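Local coordinates for protein cystatin-2 (Ornithodoros moubata, PDB 3L0R) that inhibits cysteine proteases, with broad specificity for mammalian cathepsins that includes the endopeptidases L and S and the exopeptidases B, C and H, at residues A15-L20 with V44-V49; A21-S26 with A90-V95; L56-S61 with T104-E109. All coordinates share one frame; numbering follows the deposited sequence.

Contact 1 (A15-L20 with V44-V49)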
ATOM      1  N   ALA A  15      -5.692 -10.196  -5.043  1.00 60.67           N
ATOM      2  CA  ALA A  15      -4.237 -10.230  -4.936  1.00 61.20           C
ATOM      3  C   ALA A  15      -3.539  -8.956  -5.427  1.00 59.98           C
ATOM      4  O   ALA A  15      -2.622  -8.468  -4.764  1.00 59.02           O
ATOM      5  CB  ALA A  15      -3.677 -11.465  -5.654  1.00 64.33           C
ATOM      6  N   ARG A  16      -3.974  -8.429  -6.575  1.00 60.61           N
ATOM      7  CA  ARG A  16      -3.385  -7.224  -7.178  1.00 60.67           C
ATOM      8  C   ARG A  16      -3.410  -6.041  -6.207  1.00 56.96           C
ATOM      9  O   ARG A  16      -2.512  -5.208  -6.203  1.00 56.92           O
ATOM     10  CB  ARG A  16      -4.073  -6.865  -8.513  1.00 61.95           C
ATOM     11  CG  ARG A  16      -5.577  -6.584  -8.396  1.00 63.12           C
ATOM     12  CD  ARG A  16      -6.338  -6.808  -9.703  1.00 66.36           C
ATOM     13  NE  ARG A  16      -6.676  -5.551 -10.389  1.00 71.03           N
ATOM     14  CZ  ARG A  16      -7.911  -5.048 -10.510  1.00 71.19           C
ATOM     15  NH1 ARG A  16      -8.968  -5.688 -10.003  1.00 70.87           N
ATOM     16  NH2 ARG A  16      -8.095  -3.898 -11.156  1.00 71.38           N
ATOM     17  N   PHE A  17      -4.419  -5.991  -5.358  1.00 54.68           N
ATOM     18  CA  PHE A  17      -4.536  -4.892  -4.429  1.00 52.36           C
ATOM     19  C   PHE A  17      -3.591  -5.072  -3.257  1.00 52.02           C
ATOM     20  O   PHE A  17      -3.092  -4.077  -2.700  1.00 51.53           O
ATOM     21  CB  PHE A  17      -5.978  -4.733  -3.959  1.00 51.31           C
ATOM     22  CG  PHE A  17      -6.954  -4.484  -5.075  1.00 51.85           C
ATOM     23  CD1 PHE A  17      -6.654  -3.582  -6.106  1.00 52.22           C
ATOM     24  CD2 PHE A  17      -8.177  -5.135  -5.092  1.00 52.26           C
ATOM     25  CE1 PHE A  17      -7.561  -3.350  -7.128  1.00 53.65           C
ATOM     26  CE2 PHE A  17      -9.096  -4.908  -6.117  1.00 53.99           C
ATOM     27  CZ  PHE A  17      -8.792  -4.016  -7.135  1.00 53.72           C
ATOM     28  N   LEU A  18      -3.322  -6.327  -2.896  1.00 52.37           N
ATOM     29  CA  LEU A  18      -2.346  -6.612  -1.849  1.00 52.46           C
ATOM     30  C   LEU A  18      -0.941  -6.250  -2.356  1.00 53.34           C
ATOM     31  O   LEU A  18      -0.136  -5.642  -1.636  1.00 52.84           O
ATOM     32  CB  LEU A  18      -2.437  -8.076  -1.385  1.00 53.95           C
ATOM     33  CG  LEU A  18      -1.489  -8.523  -0.271  1.00 54.53           C
ATOM     34  CD1 LEU A  18      -1.643  -7.696   1.017  1.00 50.30           C
ATOM     35  CD2 LEU A  18      -1.682 -10.005  -0.008  1.00 55.74           C
ATOM     36  N   GLU A  19      -0.676  -6.611  -3.604  1.00 54.60           N
ATOM     37  CA  GLU A  19       0.557  -6.251  -4.279  1.00 56.61           C
ATOM     38  C   GLU A  19       0.799  -4.728  -4.250  1.00 55.13           C
ATOM     39  O   GLU A  19       1.903  -4.257  -3.935  1.00 55.09           O
ATOM     40  CB  GLU A  19       0.504  -6.773  -5.717  1.00 59.18           C
ATOM     41  CG  GLU A  19       1.853  -6.954  -6.406  1.00 62.81           C
ATOM     42  CD  GLU A  19       1.785  -7.936  -7.579  0.50 65.65           C
ATOM     43  OE1 GLU A  19       2.785  -8.030  -8.329  0.50 67.93           O
ATOM     44  OE2 GLU A  19       0.740  -8.618  -7.743  0.50 66.43           O
ATOM     45  N   LEU A  20      -0.245  -3.969  -4.562  1.00 54.28           N
ATOM     46  CA  LEU A  20      -0.162  -2.513  -4.597  1.00 53.37           C
ATOM     47  C   LEU A  20       0.033  -1.920  -3.194  1.00 51.58           C
ATOM     48  O   LEU A  20       0.752  -0.931  -3.021  1.00 51.72           O
ATOM     49  CB  LEU A  20      -1.407  -1.924  -5.281  1.00 53.17           C
ATOM     50  CG  LEU A  20      -1.478  -2.009  -6.808  1.00 56.01           C
ATOM     51  CD1 LEU A  20      -2.926  -1.916  -7.255  1.00 58.29           C
ATOM     52  CD2 LEU A  20      -0.668  -0.938  -7.513  1.00 56.67           C
ATOM     53  N   VAL A  44     -11.006  -1.062  -0.990  1.00 51.49           N
ATOM     54  CA  VAL A  44     -10.391  -0.636  -2.264  1.00 49.82           C
ATOM     55  C   VAL A  44     -11.377   0.115  -3.179  1.00 50.82           C
ATOM     56  O   VAL A  44     -12.510  -0.306  -3.368  1.00 52.39           O
ATOM     57  CB  VAL A  44      -9.766  -1.835  -3.051  1.00 49.40           C
ATOM     58  CG1 VAL A  44      -9.178  -1.377  -4.396  1.00 47.15           C
ATOM     59  CG2 VAL A  44      -8.702  -2.524  -2.220  1.00 48.45           C
ATOM     60  N   GLU A  45     -10.919   1.231  -3.736  1.00 49.96           N
ATOM     61  CA  GLU A  45     -11.692   2.026  -4.673  1.00 51.42           C
ATOM     62  C   GLU A  45     -10.778   2.433  -5.808  1.00 49.80           C
ATOM     63  O   GLU A  45      -9.617   2.813  -5.585  1.00 48.23           O
ATOM     64  CB  GLU A  45     -12.272   3.277  -4.013  1.00 54.07           C
ATOM     65  CG  GLU A  45     -13.360   2.990  -2.998  1.00 58.38           C
ATOM     66  CD  GLU A  45     -13.515   4.127  -2.004  1.00 64.47           C
ATOM     67  OE1 GLU A  45     -12.695   4.189  -1.032  1.00 64.80           O
ATOM     68  OE2 GLU A  45     -14.461   4.940  -2.199  1.00 66.60           O
ATOM     69  N   THR A  46     -11.304   2.345  -7.027  1.00 50.32           N
ATOM     70  CA  THR A  46     -10.529   2.696  -8.219  1.00 48.91           C
ATOM     71  C   THR A  46     -11.196   3.827  -8.961  1.00 50.40           C
ATOM     72  O   THR A  46     -12.419   3.999  -8.887  1.00 53.07           O
ATOM     73  CB  THR A  46     -10.323   1.480  -9.147  1.00 49.29           C
ATOM     74  OG1 THR A  46     -11.598   0.897  -9.495  1.00 50.67           O
ATOM     75  CG2 THR A  46      -9.468   0.447  -8.439  1.00 48.39           C
ATOM     76  N   GLN A  47     -10.390   4.612  -9.658  1.00 49.47           N
ATOM     77  CA  GLN A  47     -10.880   5.757 -10.388  1.00 51.03           C
ATOM     78  C   GLN A  47     -10.127   5.793 -11.702  1.00 50.79           C
ATOM     79  O   GLN A  47      -8.891   5.741 -11.714  1.00 50.18           O
ATOM     80  CB  GLN A  47     -10.623   7.047  -9.603  1.00 51.63           C
ATOM     81  CG  GLN A  47     -11.146   8.326 -10.273  1.00 54.13           C
ATOM     82  CD  GLN A  47     -10.764   9.577  -9.506  1.00 56.80           C
ATOM     83  OE1 GLN A  47      -9.589   9.801  -9.209  1.00 57.17           O
ATOM     84  NE2 GLN A  47     -11.755  10.397  -9.173  1.00 59.49           N
ATOM     85  N   VAL A  48     -10.874   5.894 -12.797  1.00 52.35           N
ATOM     86  CA  VAL A  48     -10.307   5.988 -14.132  1.00 52.24           C
ATOM     87  C   VAL A  48      -9.972   7.442 -14.452  1.00 52.87           C
ATOM     88  O   VAL A  48     -10.863   8.279 -14.564  1.00 54.96           O
ATOM     89  CB  VAL A  48     -11.305   5.449 -15.205  1.00 55.29           C
ATOM     90  CG1 VAL A  48     -10.725   5.579 -16.639  1.00 55.10           C
ATOM     91  CG2 VAL A  48     -11.738   4.021 -14.875  1.00 54.61           C
ATOM     92  N   VAL A  49      -8.680   7.716 -14.609  1.00 51.87           N
ATOM     93  CA  VAL A  49      -8.168   9.019 -15.052  1.00 52.18           C
ATOM     94  C   VAL A  49      -7.276   8.791 -16.297  1.00 52.60           C
ATOM     95  O   VAL A  49      -7.566   7.896 -17.101  1.00 53.15           O
ATOM     96  CB  VAL A  49      -7.435   9.750 -13.889  1.00 52.16           C
ATOM     97  CG1 VAL A  49      -8.446  10.309 -12.868  1.00 51.04           C
ATOM     98  CG2 VAL A  49      -6.416   8.806 -13.210  1.00 49.16           C
TER
HETATM   99  O   HOH W   1     -10.392  -1.527 -11.148  1.00 65.50           O
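Phe17 turns its CG anti to its own carbonyl carbon (chi1 -59°), and Val44 sets CG1 anti to its backbone N (chi1 178°); with these torsions a flat ring descends from the helix onto a branched side chain rising from the sheet. Val44 CG1 stands 3.6 Å from the centroid of the Phe17 ring and only 5° off the ring normal, a CH-pi contact placed almost exactly over the middle of one face. The other methyl, CG2, lies nearer the root of the aromatic side chain, 3.9 Å from Phe17 CB, so both methyls lie against the same side of the aromatic group, CG1 over the ring and CG2 over its attachment. A beta-branched residue suits this place because it favours the extended backbone and offers two methyls to one neighbour. The opposite face of the ring meets Arg16, whose CG lies toward the rim, while the guanidinium plane passes 3.3 Å from Phe17 CZ. Thr46, two residues along the same strand, adds CG2 at 4.4 Å from Phe17 CE1, approaching the ring obliquely. The Thr46 hydroxyl lies at the polar margin: a water 3.2 Å from Thr46 OG1 also accepts a weak hydrogen bond from Arg16 NH2. The other terminal nitrogen, Arg16 NH1, forms a salt bridge with Glu14. Here helix 15-25 begins its passage across the concave face of the cystatin sheet: Phe17 also packs on Tyr54 of strand 52-66 and Gln10 of strand 8-10, and Val44 on Leu56, so strand 34-48 meets the helix with a strand on each side.

Contact 2 (A21-S26 with A90-V95)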
ATOM      1  N   ALA A  21      -0.618  -2.538  -2.208  1.00 50.31           N
ATOM      2  CA  ALA A  21      -0.525  -2.132  -0.811  1.00 49.03           C
ATOM      3  C   ALA A  21       0.903  -2.275  -0.310  1.00 49.95           C
ATOM      4  O   ALA A  21       1.430  -1.372   0.351  1.00 51.53           O
ATOM      5  CB  ALA A  21      -1.487  -2.921   0.050  1.00 47.28           C
ATOM      6  N   HIS A  22       1.548  -3.376  -0.658  1.00 50.46           N
ATOM      7  CA  HIS A  22       2.935  -3.570  -0.313  1.00 51.51           C
ATOM      8  C   HIS A  22       3.831  -2.557  -0.996  1.00 52.88           C
ATOM      9  O   HIS A  22       4.762  -2.030  -0.381  1.00 54.20           O
ATOM     10  CB  HIS A  22       3.368  -4.982  -0.687  1.00 52.94           C
ATOM     11  CG  HIS A  22       2.984  -6.014   0.330  1.00 52.38           C
ATOM     12  ND1 HIS A  22       3.577  -6.087   1.570  1.00 52.11           N
ATOM     13  CD2 HIS A  22       2.080  -7.018   0.284  1.00 51.36           C
ATOM     14  CE1 HIS A  22       3.056  -7.099   2.243  1.00 54.32           C
ATOM     15  NE2 HIS A  22       2.147  -7.681   1.483  1.00 52.52           N
ATOM     16  N   PHE A  23       3.559  -2.288  -2.268  1.00 53.54           N
ATOM     17  CA  PHE A  23       4.318  -1.298  -3.021  1.00 55.16           C
ATOM     18  C   PHE A  23       4.276   0.045  -2.306  1.00 54.76           C
ATOM     19  O   PHE A  23       5.294   0.691  -2.125  1.00 56.20           O
ATOM     20  CB  PHE A  23       3.795  -1.149  -4.464  1.00 55.67           C
ATOM     21  CG  PHE A  23       4.271   0.105  -5.141  1.00 57.49           C
ATOM     22  CD1 PHE A  23       5.579   0.191  -5.644  1.00 59.09           C
ATOM     23  CD2 PHE A  23       3.437   1.224  -5.236  1.00 55.32           C
ATOM     24  CE1 PHE A  23       6.030   1.362  -6.245  1.00 60.74           C
ATOM     25  CE2 PHE A  23       3.885   2.402  -5.822  1.00 56.84           C
ATOM     26  CZ  PHE A  23       5.180   2.471  -6.336  1.00 60.44           C
ATOM     27  N   ALA A  24       3.088   0.451  -1.891  1.00 54.09           N
ATOM     28  CA  ALA A  24       2.902   1.762  -1.284  1.00 54.54           C
ATOM     29  C   ALA A  24       3.519   1.826   0.117  1.00 54.81           C
ATOM     30  O   ALA A  24       4.080   2.858   0.517  1.00 56.54           O
ATOM     31  CB  ALA A  24       1.417   2.109  -1.235  1.00 53.41           C
ATOM     32  N   THR A  25       3.420   0.723   0.850  1.00 55.85           N
ATOM     33  CA  THR A  25       3.884   0.673   2.231  1.00 54.60           C
ATOM     34  C   THR A  25       5.408   0.571   2.318  1.00 55.00           C
ATOM     35  O   THR A  25       6.048   1.256   3.135  1.00 54.78           O
ATOM     36  CB  THR A  25       3.193  -0.487   2.980  1.00 54.14           C
ATOM     37  OG1 THR A  25       1.786  -0.213   3.033  1.00 54.95           O
ATOM     38  CG2 THR A  25       3.716  -0.645   4.399  1.00 53.26           C
ATOM     39  N   SER A  26       5.984  -0.282   1.473  1.00 55.73           N
ATOM     40  CA  SER A  26       7.423  -0.515   1.438  1.00 56.47           C
ATOM     41  C   SER A  26       8.159   0.794   1.123  1.00 56.95           C
ATOM     42  O   SER A  26       9.370   0.944   1.303  1.00 57.51           O
ATOM     43  CB  SER A  26       7.728  -1.559   0.359  1.00 58.14           C
ATOM     44  OG  SER A  26       7.640  -1.032  -0.967  1.00 59.47           O
ATOM     45  N   ALA A  90      -3.878   4.730   1.293  1.00 52.47           N
ATOM     46  CA  ALA A  90      -2.881   4.943   0.251  1.00 52.19           C
ATOM     47  C   ALA A  90      -3.539   5.132  -1.113  1.00 52.71           C
ATOM     48  O   ALA A  90      -4.409   4.346  -1.518  1.00 52.49           O
ATOM     49  CB  ALA A  90      -1.891   3.781   0.209  1.00 50.58           C
ATOM     50  N   VAL A  91      -3.119   6.188  -1.812  1.00 53.73           N
ATOM     51  CA  VAL A  91      -3.519   6.410  -3.194  1.00 53.77           C
ATOM     52  C   VAL A  91      -2.302   6.239  -4.097  1.00 53.99           C
ATOM     53  O   VAL A  91      -1.282   6.929  -3.927  1.00 54.39           O
ATOM     54  CB  VAL A  91      -4.199   7.780  -3.422  1.00 55.41           C
ATOM     55  CG1 VAL A  91      -4.654   7.916  -4.884  1.00 55.07           C
ATOM     56  CG2 VAL A  91      -5.388   7.976  -2.473  1.00 54.63           C
ATOM     57  N   ILE A  92      -2.434   5.277  -5.018  1.00 53.57           N
ATOM     58  CA  ILE A  92      -1.457   4.973  -6.063  1.00 53.35           C
ATOM     59  C   ILE A  92      -2.028   5.372  -7.409  1.00 54.25           C
ATOM     60  O   ILE A  92      -3.136   4.955  -7.779  1.00 53.63           O
ATOM     61  CB  ILE A  92      -1.081   3.449  -6.131  1.00 52.30           C
ATOM     62  CG1 ILE A  92      -0.424   2.986  -4.843  1.00 51.60           C
ATOM     63  CG2 ILE A  92      -0.134   3.148  -7.315  1.00 52.31           C
ATOM     64  CD1 ILE A  92      -1.331   2.244  -3.961  1.00 54.05           C
ATOM     65  N   TYR A  93      -1.234   6.175  -8.116  1.00 55.53           N
ATOM     66  CA  TYR A  93      -1.447   6.566  -9.491  1.00 57.07           C
ATOM     67  C   TYR A  93      -0.619   5.665 -10.412  1.00 56.82           C
ATOM     68  O   TYR A  93       0.606   5.584 -10.273  1.00 56.00           O
ATOM     69  CB  TYR A  93      -1.007   8.010  -9.646  1.00 59.81           C
ATOM     70  CG  TYR A  93      -1.338   8.624 -10.978  1.00 63.77           C
ATOM     71  CD1 TYR A  93      -2.598   8.485 -11.532  1.00 66.64           C
ATOM     72  CD2 TYR A  93      -0.399   9.347 -11.679  1.00 65.97           C
ATOM     73  CE1 TYR A  93      -2.915   9.051 -12.752  1.00 69.09           C
ATOM     74  CE2 TYR A  93      -0.711   9.911 -12.896  1.00 70.48           C
ATOM     75  CZ  TYR A  93      -1.980   9.758 -13.421  1.00 70.38           C
ATOM     76  OH  TYR A  93      -2.314  10.319 -14.631  1.00 73.54           O
ATOM     77  N   HIS A  94      -1.305   4.984 -11.339  1.00 58.13           N
ATOM     78  CA  HIS A  94      -0.693   4.034 -12.269  1.00 55.92           C
ATOM     79  C   HIS A  94      -0.880   4.505 -13.716  1.00 54.04           C
ATOM     80  O   HIS A  94      -2.002   4.756 -14.152  1.00 53.53           O
ATOM     81  CB  HIS A  94      -1.317   2.638 -12.082  1.00 57.19           C
ATOM     82  CG  HIS A  94      -0.641   1.537 -12.857  1.00 58.27           C
ATOM     83  ND1 HIS A  94      -1.299   0.384 -13.238  1.00 61.61           N
ATOM     84  CD2 HIS A  94       0.631   1.399 -13.302  1.00 58.71           C
ATOM     85  CE1 HIS A  94      -0.468  -0.409 -13.890  1.00 60.30           C
ATOM     86  NE2 HIS A  94       0.712   0.177 -13.933  1.00 60.58           N
ATOM     87  N   VAL A  95       0.227   4.641 -14.448  1.00 52.89           N
ATOM     88  CA  VAL A  95       0.169   4.899 -15.881  1.00 51.20           C
ATOM     89  C   VAL A  95       0.732   3.657 -16.586  1.00 52.35           C
ATOM     90  O   VAL A  95       1.947   3.572 -16.834  1.00 53.94           O
ATOM     91  CB  VAL A  95       0.958   6.169 -16.254  1.00 51.02           C
ATOM     92  CG1 VAL A  95       0.927   6.436 -17.776  1.00 48.14           C
ATOM     93  CG2 VAL A  95       0.420   7.359 -15.464  1.00 51.94           C
TER
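Ala24 points its methyl toward the strand, and Ala90 and Ile92, alternate residues whose side chains face the helix, meet it. The two alanines approach methyl to methyl, with Ala24 CB 4.0 Å from Ala90 CB. Beside them Ile92 reaches in with the end of its longer branch, bringing CD1 to 3.9 Å from Ala24 CB. Ile92 CG1 is anti to the carbonyl carbon (chi1 -62°), which sends that branch under the helix. Phe23 comes from the flank and presents the edge of its ring: Ile92 CG1 lies near the ring plane, 4.3 Å from Phe23 CD2. Small residues suit the middle, since the axes of 21-25 and 90-95 approach to 9.1 Å at 102°, close enough for the alanine methyls to touch. Thr25 faces another way, and its hydroxyl turns back on the helix to give a 2.9 Å hydrogen bond from Thr25 OG1 to Ala21 O. That carbonyl also accepts from Thr25 N, on the other face of its plane. Around this pairing, Ala21 and Thr25 pack on Val38 of strand 34-48, Ile92 on Leu56 of strand 52-66, and Ala90 on Tyr106 of strand 100-108, placing the second half of helix 15-25 across the sheet.

Contact 3 (L56-S61 with T104-E109)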
ATOM      1  N   LEU A  56      -6.475   2.554  -1.412  1.00 49.76           N
ATOM      2  CA  LEU A  56      -6.445   1.404  -0.526  1.00 49.76           C
ATOM      3  C   LEU A  56      -6.453   1.819   0.938  1.00 49.86           C
ATOM      4  O   LEU A  56      -5.590   2.597   1.384  1.00 50.00           O
ATOM      5  CB  LEU A  56      -5.218   0.537  -0.822  1.00 49.46           C
ATOM      6  CG  LEU A  56      -4.780   0.435  -2.296  1.00 50.77           C
ATOM      7  CD1 LEU A  56      -3.375  -0.107  -2.385  1.00 49.75           C
ATOM      8  CD2 LEU A  56      -5.754  -0.413  -3.148  1.00 51.83           C
ATOM      9  N   THR A  57      -7.458   1.324   1.656  1.00 49.88           N
ATOM     10  CA  THR A  57      -7.552   1.431   3.083  1.00 50.50           C
ATOM     11  C   THR A  57      -6.978   0.109   3.626  1.00 50.98           C
ATOM     12  O   THR A  57      -7.490  -0.990   3.362  1.00 50.92           O
ATOM     13  CB  THR A  57      -9.021   1.669   3.530  1.00 52.71           C
ATOM     14  OG1 THR A  57      -9.567   2.767   2.794  1.00 52.85           O
ATOM     15  CG2 THR A  57      -9.117   1.996   5.015  1.00 53.41           C
ATOM     16  N   ILE A  58      -5.868   0.236   4.342  1.00 50.97           N
ATOM     17  CA  ILE A  58      -5.081  -0.909   4.775  1.00 51.95           C
ATOM     18  C   ILE A  58      -4.693  -0.787   6.234  1.00 53.00           C
ATOM     19  O   ILE A  58      -4.655   0.318   6.794  1.00 53.66           O
ATOM     20  CB  ILE A  58      -3.791  -1.071   3.936  1.00 50.49           C
ATOM     21  CG1 ILE A  58      -2.754  -0.017   4.341  1.00 50.69           C
ATOM     22  CG2 ILE A  58      -4.118  -1.034   2.407  1.00 50.75           C
ATOM     23  CD1 ILE A  58      -1.745   0.354   3.251  1.00 48.86           C
ATOM     24  N   GLU A  59      -4.427  -1.935   6.849  1.00 53.86           N
ATOM     25  CA  GLU A  59      -3.793  -1.970   8.155  1.00 54.65           C
ATOM     26  C   GLU A  59      -2.333  -2.320   8.020  1.00 53.35           C
ATOM     27  O   GLU A  59      -1.962  -3.274   7.325  1.00 52.71           O
ATOM     28  CB  GLU A  59      -4.505  -2.929   9.089  1.00 57.24           C
ATOM     29  CG  GLU A  59      -5.826  -2.372   9.541  1.00 60.58           C
ATOM     30  CD  GLU A  59      -6.665  -3.372  10.287  1.00 66.21           C
ATOM     31  OE1 GLU A  59      -6.239  -4.545  10.415  1.00 68.48           O
ATOM     32  OE2 GLU A  59      -7.766  -2.980  10.746  1.00 70.34           O
ATOM     33  N   ILE A  60      -1.500  -1.513   8.672  1.00 53.19           N
ATOM     34  CA  ILE A  60      -0.058  -1.695   8.611  1.00 52.02           C
ATOM     35  C   ILE A  60       0.526  -1.970   9.985  1.00 53.44           C
ATOM     36  O   ILE A  60      -0.112  -1.714  11.016  1.00 54.22           O
ATOM     37  CB  ILE A  60       0.668  -0.498   7.930  1.00 51.09           C
ATOM     38  CG1 ILE A  60       0.702   0.729   8.856  1.00 51.92           C
ATOM     39  CG2 ILE A  60       0.046  -0.212   6.550  1.00 48.62           C
ATOM     40  CD1 ILE A  60       1.646   1.835   8.405  1.00 51.25           C
ATOM     41  N   SER A  61       1.753  -2.484   9.979  1.00 53.46           N
ATOM     42  CA  SER A  61       2.438  -2.895  11.199  1.00 55.03           C
ATOM     43  C   SER A  61       3.919  -2.914  10.881  1.00 54.61           C
ATOM     44  O   SER A  61       4.296  -3.296   9.778  1.00 54.60           O
ATOM     45  CB  SER A  61       1.991  -4.303  11.617  1.00 55.91           C
ATOM     46  OG  SER A  61       2.125  -4.490  13.014  1.00 58.30           O
ATOM     47  N   THR A 104       0.525   8.812  -4.616  1.00 55.35           N
ATOM     48  CA  THR A 104      -0.034  10.169  -4.565  1.00 57.94           C
ATOM     49  C   THR A 104      -0.097  10.696  -3.125  1.00 57.50           C
ATOM     50  O   THR A 104       0.256  11.839  -2.869  1.00 60.98           O
ATOM     51  CB  THR A 104      -1.419  10.221  -5.203  1.00 59.65           C
ATOM     52  OG1 THR A 104      -1.327   9.706  -6.532  1.00 60.93           O
ATOM     53  CG2 THR A 104      -1.934  11.650  -5.262  1.00 65.07           C
ATOM     54  N   SER A 105      -0.546   9.853  -2.199  1.00 54.10           N
ATOM     55  CA  SER A 105      -0.683  10.230  -0.799  1.00 54.16           C
ATOM     56  C   SER A 105      -0.707   8.973   0.035  1.00 51.33           C
ATOM     57  O   SER A 105      -1.080   7.908  -0.437  1.00 50.19           O
ATOM     58  CB  SER A 105      -1.948  11.080  -0.546  1.00 57.75           C
ATOM     59  OG  SER A 105      -3.158  10.389  -0.837  1.00 56.40           O
ATOM     60  N   TYR A 106      -0.286   9.097   1.280  1.00 52.18           N
ATOM     61  CA  TYR A 106      -0.258   7.980   2.194  1.00 51.38           C
ATOM     62  C   TYR A 106      -0.525   8.559   3.573  1.00 54.08           C
ATOM     63  O   TYR A 106       0.306   9.284   4.134  1.00 56.32           O
ATOM     64  CB  TYR A 106       1.095   7.267   2.116  1.00 50.86           C
ATOM     65  CG  TYR A 106       1.117   5.891   2.737  1.00 50.64           C
ATOM     66  CD1 TYR A 106       1.247   4.749   1.941  1.00 50.99           C
ATOM     67  CD2 TYR A 106       1.061   5.727   4.117  1.00 52.81           C
ATOM     68  CE1 TYR A 106       1.297   3.470   2.504  1.00 51.48           C
ATOM     69  CE2 TYR A 106       1.121   4.456   4.694  1.00 54.33           C
ATOM     70  CZ  TYR A 106       1.231   3.334   3.887  1.00 54.14           C
ATOM     71  OH  TYR A 106       1.282   2.092   4.470  1.00 56.66           O
ATOM     72  N   ARG A 107      -1.703   8.247   4.107  1.00 54.99           N
ATOM     73  CA  ARG A 107      -2.218   8.949   5.277  1.00 58.48           C
ATOM     74  C   ARG A 107      -2.701   7.976   6.328  1.00 60.05           C
ATOM     75  O   ARG A 107      -3.645   7.210   6.102  1.00 60.02           O
ATOM     76  CB  ARG A 107      -3.322   9.944   4.878  1.00 61.40           C
ATOM     77  CG  ARG A 107      -2.863  10.954   3.844  1.00 61.19           C
ATOM     78  CD  ARG A 107      -3.847  12.074   3.610  1.00 67.25           C
ATOM     79  NE  ARG A 107      -3.317  12.959   2.569  1.00 70.13           N
ATOM     80  CZ  ARG A 107      -4.023  13.474   1.565  1.00 71.00           C
ATOM     81  NH1 ARG A 107      -5.317  13.225   1.465  1.00 73.35           N
ATOM     82  NH2 ARG A 107      -3.432  14.247   0.667  1.00 71.74           N
ATOM     83  N   CYS A 108      -2.044   8.012   7.482  1.00 62.48           N
ATOM     84  CA  CYS A 108      -2.393   7.108   8.555  1.00 65.46           C
ATOM     85  C   CYS A 108      -3.183   7.767   9.671  1.00 71.86           C
ATOM     86  O   CYS A 108      -2.719   8.687  10.336  1.00 74.60           O
ATOM     87  CB  CYS A 108      -1.165   6.375   9.075  1.00 65.43           C
ATOM     88  SG  CYS A 108      -0.291   5.574   7.746  1.00 59.47           S
ATOM     89  N   GLU A 109      -4.413   7.285   9.817  1.00 75.99           N
ATOM     90  CA  GLU A 109      -5.263   7.540  10.969  1.00 83.94           C
ATOM     91  C   GLU A 109      -4.511   7.079  12.208  1.00 87.02           C
ATOM     92  O   GLU A 109      -4.416   7.825  13.188  1.00 91.96           O
ATOM     93  CB  GLU A 109      -6.573   6.752  10.819  1.00 87.52           C
ATOM     94  CG  GLU A 109      -7.401   6.623  12.095  1.00 97.34           C
ATOM     95  CD  GLU A 109      -8.303   5.395  12.087  1.00103.46           C
ATOM     96  OE1 GLU A 109      -8.882   5.101  11.018  1.00103.92           O
ATOM     97  OE2 GLU A 109      -8.431   4.728  13.143  1.00108.06           O
TER
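Tyr106 and Cys108 reach over strand 86-95 to Ile58 and Ile60, joining two non-adjacent strands on the inner face of the cystatin fold, an antiparallel sheet wrapped round a helix. Along 104-109, Thr104 and Ser105 come first, both facing Val91 in a classic beta bulge. Tyr106 then extends its ring with CG anti to the backbone N (chi1 -164°), a long side chain able to span the intervening strand. Ile58 crosses it at about a right angle and meets the far end of the ring, CD1 lying 4.3 Å from Tyr106 CZ. Ile60 comes from the opposite direction and sets CG2 3.3 Å from Tyr106 OH. The phenol oxygen thus ends among isoleucine methyls, yet Tyr106 OH is hydrogen-bonded to Thr25 OG1 of helix 15-25; tyrosine fits here by pairing an apolar ring with a hydroxyl for the helix. Two residues on, Cys108 points toward strand 52-66, where it meets Ile60, and forms the disulfide to Cys88, a covalent tie between the edge strand and its neighbour. Both isoleucines hold CG1 between backbone N and carbonyl carbon, with chi1 74° in Ile60, and from there Ile60 CD1 lies 4.3 Å from Cys108 SG.

Overall arrangement
Contacts 1 and 2 are buried and share helix 15-25, whose first half meets strand 34-48 and whose second half crosses strand 86-95; contact 3 is partly buried and lies wholly within the sheet, between strands 52-66 and 100-108. Their chemistry follows: a methyl seated over an aromatic face with a watered margin in contact 1, small methyls at close quarters in contact 2, and a tyrosine beside a disulfide half-cystine near the sheet edge in contact 3. Leu56, from the first segment of contact 3, packs on Val44 of contact 1 and Ile92 of contact 2. Backbone pairing also joins contacts 2 and 3, since strand 86-95 runs between the two strands of contact 3.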